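Local coordinates for uncharacterized protein (PDB 5IBZ) that belongs to the putative cyclase family, binds acetylphosphate in the crystal and may act as an arylformamidase, at residues Glu149-Lys152 and Thr153-Gly157. Sequence-based numbering, arbitrary orientation.
Sequences ENVK and TSFLG
Val151 and Ser154 hold the two ends of a tight turn, with Ser154 N donating to Val151 O at 3.0 Å. This bond closes the turn, with an N-H...O angle of 156°. Followed outward, the Val151 side chain meets something at every carbon: CB lies 3.7 Å from Ser154 CB, CG1 leans on that same carbon at 3.9 Å, and CG2 reaches Phe155 CE2 at 3.7 Å. CG1 lies anti to the carbonyl carbon (chi1 -79°), which leaves CG2 between the backbone N and the carbonyl carbon, directed at the ring, and the branched valine serves both neighbours at once, approaching the ring obliquely. Serine suits the fourth corner because its short side chain, with only OG beyond CB, lets CB lie close to valine without a further branch, while OG, anti to the backbone N, sits 3.6 Å above one face of the Phe155 ring, toward its rim. Phe155 also packs on Trp114 and edge-to-face on Tyr278; an alanine here would probably leave Val151 CG2 and both aromatic neighbours without their partner and open a gap beside Val151 CG2. On the polar side, a water 2.5 Å from Thr153 OG1 gives a weak bond to Asn150 O, and Lys152 O accepts from Asn318 of the second subunit. This is a type I beta turn, Val151 to Ser154, following a 3-10 segment and leading the chain into strand 158-163 of the central mixed sheet.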
loop_
_atom_site.group_PDB
_atom_site.type_symbol
_atom_site.label_atom_id
_atom_site.label_comp_id
_atom_site.label_asym_id
_atom_site.label_seq_id
_atom_site.Cartn_x
_atom_site.Cartn_y
_atom_site.Cartn_z
ATOM N N GLU B 149 8.163 -18.507 -6.894
ATOM C CA GLU B 149 9.026 -18.364 -8.076
ATOM C C GLU B 149 9.473 -19.739 -8.581
ATOM O O GLU B 149 9.864 -19.887 -9.747
ATOM C CB GLU B 149 10.246 -17.460 -7.806
ATOM C CG GLU B 149 11.385 -18.010 -6.950
ATOM C CD GLU B 149 11.111 -18.061 -5.447
ATOM O OE1 GLU B 149 10.009 -17.695 -4.980
ATOM O OE2 GLU B 149 12.050 -18.482 -4.732
ATOM N N ASN B 150 9.391 -20.749 -7.719
ATOM C CA ASN B 150 9.785 -22.098 -8.103
ATOM C C ASN B 150 8.836 -22.692 -9.137
ATOM O O ASN B 150 9.165 -23.715 -9.755
ATOM C CB ASN B 150 9.855 -23.021 -6.884
ATOM C CG ASN B 150 11.066 -22.752 -6.016
ATOM O OD1 ASN B 150 12.183 -23.146 -6.349
ATOM N ND2 ASN B 150 10.858 -22.075 -4.895
ATOM N N VAL B 151 7.668 -22.080 -9.338
ATOM C CA VAL B 151 6.724 -22.556 -10.339
ATOM C C VAL B 151 6.329 -21.410 -11.286
ATOM O O VAL B 151 5.199 -21.339 -11.779
ATOM C CB VAL B 151 5.471 -23.195 -9.684
ATOM C CG1 VAL B 151 5.821 -24.617 -9.229
ATOM C CG2 VAL B 151 4.945 -22.361 -8.508
ATOM N N LYS B 152 7.295 -20.542 -11.570
ATOM C CA LYS B 152 7.017 -19.432 -12.467
ATOM C C LYS B 152 6.731 -19.919 -13.885
ATOM O O LYS B 152 6.169 -19.164 -14.690
ATOM C CB LYS B 152 8.163 -18.417 -12.488
ATOM C CG LYS B 152 9.435 -18.914 -13.115
ATOM C CD LYS B 152 10.472 -17.765 -13.242
ATOM C CE LYS B 152 11.712 -18.259 -13.965
ATOM N NZ LYS B 152 12.644 -17.159 -14.320
ATOM N N THR B 153 7.120 -21.146 -14.216
ATOM C CA THR B 153 6.769 -21.661 -15.551
ATOM C C THR B 153 5.670 -22.737 -15.501
ATOM O O THR B 153 5.220 -23.227 -16.555
ATOM C CB THR B 153 8.013 -22.185 -16.335
ATOM O OG1 THR B 153 8.948 -22.886 -15.506
ATOM C CG2 THR B 153 8.746 -21.000 -16.939
ATOM N N SER B 154 5.161 -23.032 -14.311
ATOM C CA SER B 154 4.182 -24.106 -14.173
ATOM C C SER B 154 2.747 -23.635 -14.363
ATOM O O SER B 154 2.475 -22.445 -14.617
ATOM C CB SER B 154 4.313 -24.777 -12.796
ATOM O OG SER B 154 3.648 -26.033 -12.777
ATOM N N PHE B 155 1.827 -24.577 -14.193
ATOM C CA PHE B 155 0.375 -24.369 -14.270
ATOM C C PHE B 155 -0.075 -23.877 -15.638
ATOM O O PHE B 155 -1.113 -23.229 -15.771
ATOM C CB PHE B 155 -0.101 -23.423 -13.166
ATOM C CG PHE B 155 0.474 -23.751 -11.814
ATOM C CD1 PHE B 155 0.485 -25.040 -11.343
ATOM C CD2 PHE B 155 1.038 -22.753 -11.036
ATOM C CE1 PHE B 155 1.062 -25.344 -10.099
ATOM C CE2 PHE B 155 1.592 -23.040 -9.802
ATOM C CZ PHE B 155 1.605 -24.334 -9.341
ATOM N N LEU B 156 0.670 -24.289 -16.646
ATOM C CA LEU B 156 0.251 -24.141 -18.009
ATOM C C LEU B 156 0.281 -25.553 -18.592
ATOM O O LEU B 156 1.352 -26.149 -18.740
ATOM C CB LEU B 156 1.165 -23.148 -18.715
ATOM C CG LEU B 156 0.873 -22.860 -20.174
ATOM C CD1 LEU B 156 1.201 -21.409 -20.501
ATOM C CD2 LEU B 156 1.656 -23.823 -21.050
ATOM N N GLY B 157 -0.900 -26.105 -18.870
ATOM C CA GLY B 157 -1.033 -27.511 -19.188
ATOM C C GLY B 157 -2.494 -27.856 -19.292
ATOM O O GLY B 157 -3.315 -27.015 -19.693
HETATM O O HOH W 1 8.723 -23.427 -13.026
#